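Clan CA, family C40, NlpC/P60 superfamily cysteine peptidase (Trichomonas vaginalis, PDB 6BIO) is one of the laterally acquired NlpC/P60 peptidoglycan hydrolases that the protozoan directs at bacteria, and probably works as a cysteine-type peptidase. Local coordinates at residues A93-E98 and Y126-R131; A152-R157 and L193-H198; Q187-R192 and V238-G243. All blocks are in the same frame, centred on the assembly; numbering follows the deposited sequence.

Interaction 1 lies in the bacterial SH3 region, its centre about 26 Å from that of interaction 2 and about 32 Å from that of interaction 3, and it touches neither. Interactions 2 and 3 belong to the peptidase part and adjoin, with centres about 8 Å apart; both involve helix 182-191 or the loop that follows it, and I195 N to Y190 O and M197 O to Q187 NE2 are probable hydrogen bonds between them. Interactions 1 and 3 are buried and purely apolar, one joining two strands of separate sheets, the other a helix and a strand. Interaction 2 is only partly buried and mixes leucine packing with a carboxylate, a water and a helix cap.

Interaction 1 (A93-E98 and Y126-R131); sequences ANIYSE and YRINYR
I95 reaches I128 and Y130 inside the small β-barrel of the bacterial SH3 domain, where strand 93-96 and strand 125-130 belong to different sheets. Strand 93-96 pairs with 105-109, whereas 125-130 runs between 114-122 and 133-138, so the two segments meet through side chains alone. The I95 and I128 CA atoms, the nearest pair of the two backbones, are 7.9 Å apart, a gap filled by the isoleucine branches.

The tight part is apolar. CB of I95 points at the other strand, and CG1, turned beside its own backbone N (chi1 -66°), carries CD1 into the angle between two partners. I95 CD1 lies 3.7 Å from I128 CD1 and equally 3.7 Å from Y130 CB. One bond further back, I95 CG1 is 3.8 Å from I128 CD1, so the two isoleucines overlap along their ethyl arms and not through their terminal methyls alone. I128 does not aim its CB at I95; its CG1, set between its backbone N and carbonyl carbon (chi1 65°), brings CD1 nearer. Around this pair, I95 also packs on V106 and V109 and I128 on I137, so strands 105-109 and 133-138 also line this interior.

Toward Y130 the contact thins to a single atom, CB, on a partly exposed residue whose ring leads away. R131, exposed at the strand's end, lays CG over one face of that ring, toward the rim, and also touches R107. On the side of strand 93-96 turned from I128, N94 CB rests over the rim of the Y96 ring, and N94 ND2, with Y96 OH lying in its amide plane, donates to that hydroxyl at 3.2 Å with an N-H...O angle of 174°.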
# COMPACT_ATOMS: atom_id res chain seq x y z
N ALA A 93 -16.97 -21.53 5.32
CA ALA A 93 -16.82 -20.92 4.00
C ALA A 93 -16.30 -21.98 3.04
O ALA A 93 -15.85 -23.06 3.45
CB ALA A 93 -15.82 -19.77 4.04
N ASN A 94 -16.40 -21.70 1.75
CA ASN A 94 -15.74 -22.49 0.72
C ASN A 94 -14.44 -21.83 0.28
O ASN A 94 -14.36 -20.60 0.16
CB ASN A 94 -16.63 -22.62 -0.51
CG ASN A 94 -17.80 -23.54 -0.28
OD1 ASN A 94 -17.70 -24.56 0.40
ND2 ASN A 94 -18.93 -23.18 -0.86
N ILE A 95 -13.44 -22.64 0.01
CA ILE A 95 -12.30 -22.23 -0.81
C ILE A 95 -12.72 -22.40 -2.27
O ILE A 95 -13.10 -23.50 -2.68
CB ILE A 95 -11.04 -23.06 -0.48
CG1 ILE A 95 -10.56 -22.79 0.93
CG2 ILE A 95 -9.94 -22.73 -1.51
CD1 ILE A 95 -9.48 -23.72 1.40
N TYR A 96 -12.66 -21.31 -3.04
CA TYR A 96 -13.06 -21.31 -4.45
C TYR A 96 -11.83 -21.29 -5.36
O TYR A 96 -10.74 -20.86 -4.97
CB TYR A 96 -13.94 -20.09 -4.74
CG TYR A 96 -15.29 -20.17 -4.11
CD1 TYR A 96 -16.23 -21.05 -4.59
CD2 TYR A 96 -15.59 -19.41 -3.01
CE1 TYR A 96 -17.46 -21.13 -4.02
CE2 TYR A 96 -16.82 -19.43 -2.44
CZ TYR A 96 -17.76 -20.34 -2.93
OH TYR A 96 -19.03 -20.42 -2.40
N SER A 97 -12.03 -21.69 -6.61
CA SER A 97 -10.96 -21.75 -7.59
C SER A 97 -10.44 -20.37 -7.99
O SER A 97 -9.31 -20.28 -8.48
CB SER A 97 -11.40 -22.49 -8.85
OG SER A 97 -12.50 -21.82 -9.43
N GLU A 98 -11.24 -19.33 -7.82
CA GLU A 98 -10.91 -17.97 -8.22
C GLU A 98 -11.71 -17.01 -7.35
O GLU A 98 -12.75 -17.38 -6.78
CB GLU A 98 -11.21 -17.72 -9.70
CG GLU A 98 -12.68 -17.94 -10.06
CD GLU A 98 -12.97 -17.69 -11.53
OE1 GLU A 98 -12.21 -18.16 -12.40
OE2 GLU A 98 -13.96 -17.02 -11.82
N TYR A 126 -8.98 -13.68 0.38
CA TYR A 126 -7.59 -14.09 0.55
C TYR A 126 -7.38 -15.34 -0.29
O TYR A 126 -8.31 -16.13 -0.49
CB TYR A 126 -7.26 -14.45 2.01
CG TYR A 126 -7.25 -13.28 2.98
CD1 TYR A 126 -6.11 -12.49 3.13
CD2 TYR A 126 -8.37 -12.97 3.74
CE1 TYR A 126 -6.09 -11.44 3.99
CE2 TYR A 126 -8.34 -11.91 4.64
CZ TYR A 126 -7.19 -11.16 4.76
OH TYR A 126 -7.10 -10.09 5.60
N ARG A 127 -6.13 -15.58 -0.67
CA ARG A 127 -5.76 -16.89 -1.18
C ARG A 127 -5.11 -17.62 -0.03
O ARG A 127 -4.25 -17.07 0.65
CB ARG A 127 -4.82 -16.81 -2.37
CG ARG A 127 -4.71 -18.16 -3.10
CD ARG A 127 -3.95 -18.08 -4.43
NE ARG A 127 -2.56 -17.74 -4.27
CZ ARG A 127 -1.57 -18.62 -4.12
NH1 ARG A 127 -0.33 -18.19 -3.95
NH2 ARG A 127 -1.83 -19.92 -4.09
N ILE A 128 -5.56 -18.87 0.21
CA ILE A 128 -5.12 -19.62 1.38
C ILE A 128 -4.78 -21.06 1.02
O ILE A 128 -5.14 -21.58 -0.04
CB ILE A 128 -6.15 -19.64 2.55
CG1 ILE A 128 -7.44 -20.38 2.15
CG2 ILE A 128 -6.46 -18.25 3.04
CD1 ILE A 128 -8.28 -20.83 3.30
N ASN A 129 -4.07 -21.68 1.96
CA ASN A 129 -3.86 -23.12 2.02
C ASN A 129 -4.54 -23.63 3.28
O ASN A 129 -4.19 -23.20 4.39
CB ASN A 129 -2.37 -23.43 2.07
CG ASN A 129 -2.06 -24.90 2.16
OD1 ASN A 129 -2.69 -25.66 2.90
ND2 ASN A 129 -1.06 -25.32 1.43
N TYR A 130 -5.52 -24.55 3.13
CA TYR A 130 -6.10 -25.30 4.24
C TYR A 130 -5.84 -26.78 3.97
O TYR A 130 -6.38 -27.32 3.01
CB TYR A 130 -7.60 -25.04 4.31
CG TYR A 130 -8.34 -25.94 5.30
CD1 TYR A 130 -7.96 -25.98 6.62
CD2 TYR A 130 -9.38 -26.78 4.90
CE1 TYR A 130 -8.59 -26.81 7.53
CE2 TYR A 130 -10.04 -27.57 5.83
CZ TYR A 130 -9.64 -27.58 7.13
OH TYR A 130 -10.33 -28.42 8.01
N ARG A 131 -5.03 -27.43 4.79
CA ARG A 131 -4.80 -28.88 4.68
C ARG A 131 -4.30 -29.28 3.29
O ARG A 131 -4.60 -30.37 2.80
CB ARG A 131 -6.08 -29.71 4.98
CG ARG A 131 -6.64 -29.68 6.39
CD ARG A 131 -7.96 -30.53 6.47
NE ARG A 131 -7.77 -31.95 6.16
CZ ARG A 131 -7.08 -32.79 6.92
NH1 ARG A 131 -6.51 -32.34 8.04
NH2 ARG A 131 -6.96 -34.06 6.57

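Interaction 2 (A152-R157 and L193-H198)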
# COMPACT_ATOMS: atom_id res chain seq x y z
N ALA A 152 -14.24 4.97 7.43
CA ALA A 152 -15.24 5.00 6.38
C ALA A 152 -14.63 4.77 5.02
O ALA A 152 -15.34 4.45 4.07
CB ALA A 152 -15.93 6.37 6.36
N ASN A 153 -13.33 4.92 4.90
CA ASN A 153 -12.68 4.78 3.61
C ASN A 153 -11.18 4.65 3.85
O ASN A 153 -10.68 4.84 4.97
CB ASN A 153 -13.00 5.94 2.66
CG ASN A 153 -12.73 7.26 3.29
OD1 ASN A 153 -11.59 7.56 3.64
ND2 ASN A 153 -13.78 8.07 3.48
N ASP A 154 -10.47 4.32 2.78
CA ASP A 154 -9.03 4.16 2.86
C ASP A 154 -8.32 5.47 3.17
O ASP A 154 -7.20 5.42 3.68
CB ASP A 154 -8.46 3.58 1.56
CG ASP A 154 -8.62 2.07 1.44
OD1 ASP A 154 -8.93 1.38 2.45
OD2 ASP A 154 -8.42 1.58 0.30
N GLY A 155 -8.92 6.63 2.88
CA GLY A 155 -8.33 7.89 3.34
C GLY A 155 -8.21 7.99 4.85
O GLY A 155 -7.15 8.40 5.39
N GLU A 156 -9.28 7.62 5.56
CA GLU A 156 -9.22 7.58 7.00
C GLU A 156 -8.19 6.56 7.45
O GLU A 156 -7.48 6.78 8.43
CB GLU A 156 -10.61 7.26 7.58
CG GLU A 156 -11.59 8.42 7.29
CD GLU A 156 -12.94 8.29 7.93
OE1 GLU A 156 -13.17 7.34 8.71
OE2 GLU A 156 -13.75 9.24 7.69
N ARG A 157 -8.06 5.44 6.74
CA ARG A 157 -7.06 4.45 7.14
C ARG A 157 -5.65 5.01 6.95
O ARG A 157 -4.75 4.75 7.75
CB ARG A 157 -7.26 3.15 6.36
CG ARG A 157 -8.58 2.49 6.61
CD ARG A 157 -8.71 1.13 5.90
NE ARG A 157 -10.01 0.54 6.21
CZ ARG A 157 -11.11 0.71 5.50
NH1 ARG A 157 -12.25 0.15 5.90
NH2 ARG A 157 -11.09 1.39 4.36
N LEU A 193 -1.71 0.11 2.54
CA LEU A 193 -3.05 -0.05 1.99
C LEU A 193 -3.02 -0.64 0.59
O LEU A 193 -4.04 -0.66 -0.11
CB LEU A 193 -3.75 1.32 1.97
CG LEU A 193 -3.90 1.93 3.37
CD1 LEU A 193 -4.42 3.34 3.29
CD2 LEU A 193 -4.82 1.10 4.29
N ASP A 194 -1.86 -1.13 0.16
CA ASP A 194 -1.72 -1.75 -1.16
C ASP A 194 -2.09 -0.77 -2.27
O ASP A 194 -2.68 -1.15 -3.27
CB ASP A 194 -2.50 -3.06 -1.26
CG ASP A 194 -2.11 -3.94 -2.45
OD1 ASP A 194 -0.98 -3.84 -2.96
OD2 ASP A 194 -2.99 -4.77 -2.79
N ILE A 195 -1.66 0.49 -2.09
CA ILE A 195 -1.91 1.54 -3.07
C ILE A 195 -0.55 2.15 -3.39
O ILE A 195 0.18 2.54 -2.47
CB ILE A 195 -2.88 2.60 -2.50
CG1 ILE A 195 -4.25 1.98 -2.33
CG2 ILE A 195 -2.89 3.84 -3.42
CD1 ILE A 195 -5.15 2.87 -1.46
N PHE A 196 -0.21 2.24 -4.67
CA PHE A 196 1.07 2.82 -5.06
C PHE A 196 0.99 4.32 -5.24
O PHE A 196 0.12 4.83 -5.95
CB PHE A 196 1.53 2.23 -6.38
CG PHE A 196 2.90 2.69 -6.78
CD1 PHE A 196 4.03 2.14 -6.21
CD2 PHE A 196 3.07 3.69 -7.72
CE1 PHE A 196 5.29 2.56 -6.56
CE2 PHE A 196 4.34 4.13 -8.06
CZ PHE A 196 5.46 3.55 -7.47
N MET A 197 1.95 5.01 -4.68
CA MET A 197 2.28 6.34 -5.16
C MET A 197 3.78 6.37 -5.34
O MET A 197 4.50 5.57 -4.74
CB MET A 197 1.83 7.49 -4.30
CG MET A 197 2.43 7.51 -2.95
SD MET A 197 2.06 9.02 -1.93
CE MET A 197 0.33 8.89 -1.78
N HIS A 198 4.26 7.34 -6.13
CA HIS A 198 5.68 7.51 -6.36
C HIS A 198 6.35 8.05 -5.11
O HIS A 198 5.71 8.40 -4.12
CB HIS A 198 5.91 8.40 -7.59
CG HIS A 198 5.67 7.68 -8.87
ND1 HIS A 198 6.56 6.76 -9.39
CD2 HIS A 198 4.60 7.69 -9.71
CE1 HIS A 198 6.07 6.26 -10.50
NE2 HIS A 198 4.89 6.80 -10.73
O HOH W 1 -6.81 -0.62 -0.04
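D154 and L193 bring the two backbones nearest, their CA atoms 7.4 Å apart, where the first turn of helix 154-163 faces the loop that leaves helix 182-191.

L193 turns its CB to the helix, CG sits beside its own backbone N (chi1 -61°), and the two methyls diverge. L193 CD1 rests in van der Waals contact against the carbonyl oxygen D154 O, at 3.5 Å; the aliphatic contact is that of L193 CD2, 3.8 Å from R157 CB. The same side chain continues onto A158 and L161, one face of the helix. The polar half belongs to the D154 carboxylate. D154 OD2 has I195 CD1 beside it at 3.9 Å and receives a hydrogen from a water 2.7 Å away; the water's other hydrogen goes to L193 O, so a single molecule bridges the helix start and the loop.

Both sides of the contact are helix termini of the NlpC/P60 peptidase. At the start of helix 154-163, N153 is the N-cap, its OD1 accepting from E156 N at 3.0 Å with the donor tilted 26° from the carbonyl plane; E156 OE1 in turn accepts from A152 N. At the other terminus D194, with positive phi, is the C-prime residue of a Schellman motif: D194 N bonds N191 O and I195 N bonds Y190 O. The D194 carboxylate bonds H55 of strand 53-60, G69, and N121 of strand 114-122, joining this loop to the ten-stranded sheet.

D154 OD1 is a salt-bridge partner of K147, which would probably favour its charged form. In one of two modelled conformers of R157, NH2 forms a second salt bridge to D154 OD1, at 2.9 Å and 36° above the carboxylate plane, while R157 NE donates to Q148 O.

Interaction 3 (Q187-R192 and V238-G243)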
# COMPACT_ATOMS: atom_id res chain seq x y z
N GLN A 187 4.46 7.60 0.90
CA GLN A 187 4.51 6.38 0.10
C GLN A 187 4.38 5.16 1.00
O GLN A 187 3.66 4.21 0.66
CB GLN A 187 5.79 6.33 -0.72
CG GLN A 187 5.83 5.13 -1.67
CD GLN A 187 7.14 4.98 -2.40
OE1 GLN A 187 8.21 4.90 -1.79
NE2 GLN A 187 7.07 4.91 -3.71
N TRP A 188 5.03 5.18 2.16
CA TRP A 188 4.93 4.09 3.12
C TRP A 188 3.47 3.87 3.53
O TRP A 188 2.98 2.73 3.61
CB TRP A 188 5.82 4.38 4.34
CG TRP A 188 5.51 3.43 5.46
CD1 TRP A 188 5.95 2.17 5.61
CD2 TRP A 188 4.56 3.65 6.51
NE1 TRP A 188 5.33 1.58 6.70
CE2 TRP A 188 4.47 2.46 7.26
CE3 TRP A 188 3.79 4.74 6.90
CZ2 TRP A 188 3.63 2.35 8.37
CZ3 TRP A 188 2.96 4.61 7.99
CH2 TRP A 188 2.88 3.41 8.69
N ALA A 189 2.78 4.95 3.92
CA ALA A 189 1.43 4.79 4.44
C ALA A 189 0.54 4.12 3.40
O ALA A 189 -0.24 3.22 3.71
CB ALA A 189 0.85 6.14 4.86
N TYR A 190 0.63 4.58 2.15
CA TYR A 190 -0.19 3.96 1.11
C TYR A 190 0.28 2.55 0.75
O TYR A 190 -0.54 1.69 0.40
CB TYR A 190 -0.35 4.92 -0.10
CG TYR A 190 -1.49 5.88 0.19
CD1 TYR A 190 -2.79 5.46 -0.01
CD2 TYR A 190 -1.28 7.16 0.68
CE1 TYR A 190 -3.84 6.26 0.30
CE2 TYR A 190 -2.35 7.97 1.01
CZ TYR A 190 -3.63 7.53 0.77
OH TYR A 190 -4.73 8.30 1.08
N ASN A 191 1.57 2.25 0.92
CA ASN A 191 2.05 0.88 0.74
C ASN A 191 1.27 -0.06 1.66
O ASN A 191 0.91 -1.17 1.26
CB ASN A 191 3.54 0.78 1.04
CG ASN A 191 4.01 -0.66 0.91
OD1 ASN A 191 4.15 -1.39 1.89
ND2 ASN A 191 4.21 -1.09 -0.32
N ARG A 192 1.01 0.37 2.89
CA ARG A 192 0.28 -0.46 3.84
C ARG A 192 -1.19 -0.64 3.51
O ARG A 192 -1.86 -1.50 4.11
CB ARG A 192 0.46 0.15 5.22
CG ARG A 192 1.88 -0.00 5.80
CD ARG A 192 2.29 -1.43 5.94
NE ARG A 192 3.53 -1.63 6.67
CZ ARG A 192 4.70 -1.90 6.13
NH1 ARG A 192 4.88 -1.90 4.84
NH2 ARG A 192 5.73 -2.18 6.91
N VAL A 238 5.57 17.70 1.15
CA VAL A 238 4.26 17.06 1.12
C VAL A 238 3.88 16.67 2.53
O VAL A 238 4.75 16.36 3.34
CB VAL A 238 4.27 15.82 0.18
CG1 VAL A 238 5.26 14.77 0.67
CG2 VAL A 238 2.88 15.22 -0.01
N GLY A 239 2.58 16.66 2.81
CA GLY A 239 2.04 16.11 4.05
C GLY A 239 0.66 15.53 3.79
O GLY A 239 0.13 15.64 2.70
N MET A 240 0.10 14.86 4.81
CA MET A 240 -1.18 14.17 4.67
C MET A 240 -2.22 14.83 5.58
O MET A 240 -2.00 14.94 6.78
CB MET A 240 -1.08 12.69 5.04
CG MET A 240 -2.35 11.95 4.80
SD MET A 240 -2.29 10.21 5.22
CE MET A 240 -1.07 9.62 4.06
N TYR A 241 -3.33 15.26 5.00
CA TYR A 241 -4.42 15.83 5.79
C TYR A 241 -4.97 14.75 6.72
O TYR A 241 -5.18 13.61 6.29
CB TYR A 241 -5.51 16.36 4.86
CG TYR A 241 -6.52 17.20 5.59
CD1 TYR A 241 -6.18 18.47 6.05
CD2 TYR A 241 -7.80 16.75 5.80
CE1 TYR A 241 -7.09 19.25 6.74
CE2 TYR A 241 -8.71 17.51 6.51
CZ TYR A 241 -8.35 18.77 6.97
OH TYR A 241 -9.26 19.57 7.68
N VAL A 242 -5.25 15.12 7.96
CA VAL A 242 -5.79 14.17 8.92
C VAL A 242 -7.04 14.70 9.61
O VAL A 242 -7.51 14.11 10.59
CB VAL A 242 -4.74 13.73 9.94
CG1 VAL A 242 -3.61 12.98 9.24
CG2 VAL A 242 -4.20 14.90 10.74
N GLY A 243 -7.61 15.78 9.11
CA GLY A 243 -8.85 16.32 9.64
C GLY A 243 -8.61 17.44 10.63
O GLY A 243 -7.50 17.66 11.12
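M240 meets Y190 and A189 through its terminal methyl, spanning the gap between strand 237-243 and helix 182-191. The backbones stay well apart, 9.7 Å from A189 CA to M240 CA, and the long thioether side chain makes up the difference.

From CB outward the chain can be followed atom by atom. CB points toward the helix. CG lies opposite the backbone N (chi1 -175°) and SD opposite CA (chi2 -180°), so the first three side-chain atoms extend straight into the gap without themselves touching segment 187-192. The bend comes at the sulfur: chi3 of -64° folds CE back to one side, and this methyl makes the whole contact. M240 CE is 3.7 Å from Y190 CE2 and 4.2 Å from Y190 CD2, approaching the ring obliquely on the CD2-CE2 side; it is also 4.1 Å from A189 CB, the methyl one residue earlier on the helix. A tyrosine and an alanine in succession thus receive a single methyl, with dispersion contacts only.

The far end of the ring is tethered, Y190 OH being hydrogen-bonded to G220 O, and its surroundings include M197 and W276. M240 itself is held in the strand by backbone bonds with I248, and G239 is bonded likewise to I223, so the thioether rises from an inner strand of the six-stranded sheet. Around it, M240 also touches A158 and V162 of helix 154-163 and M186 of helix 182-191: the methionine lies where both helices pack on the sheet, within the helix-on-sheet core of the papain-like NlpC/P60 fold.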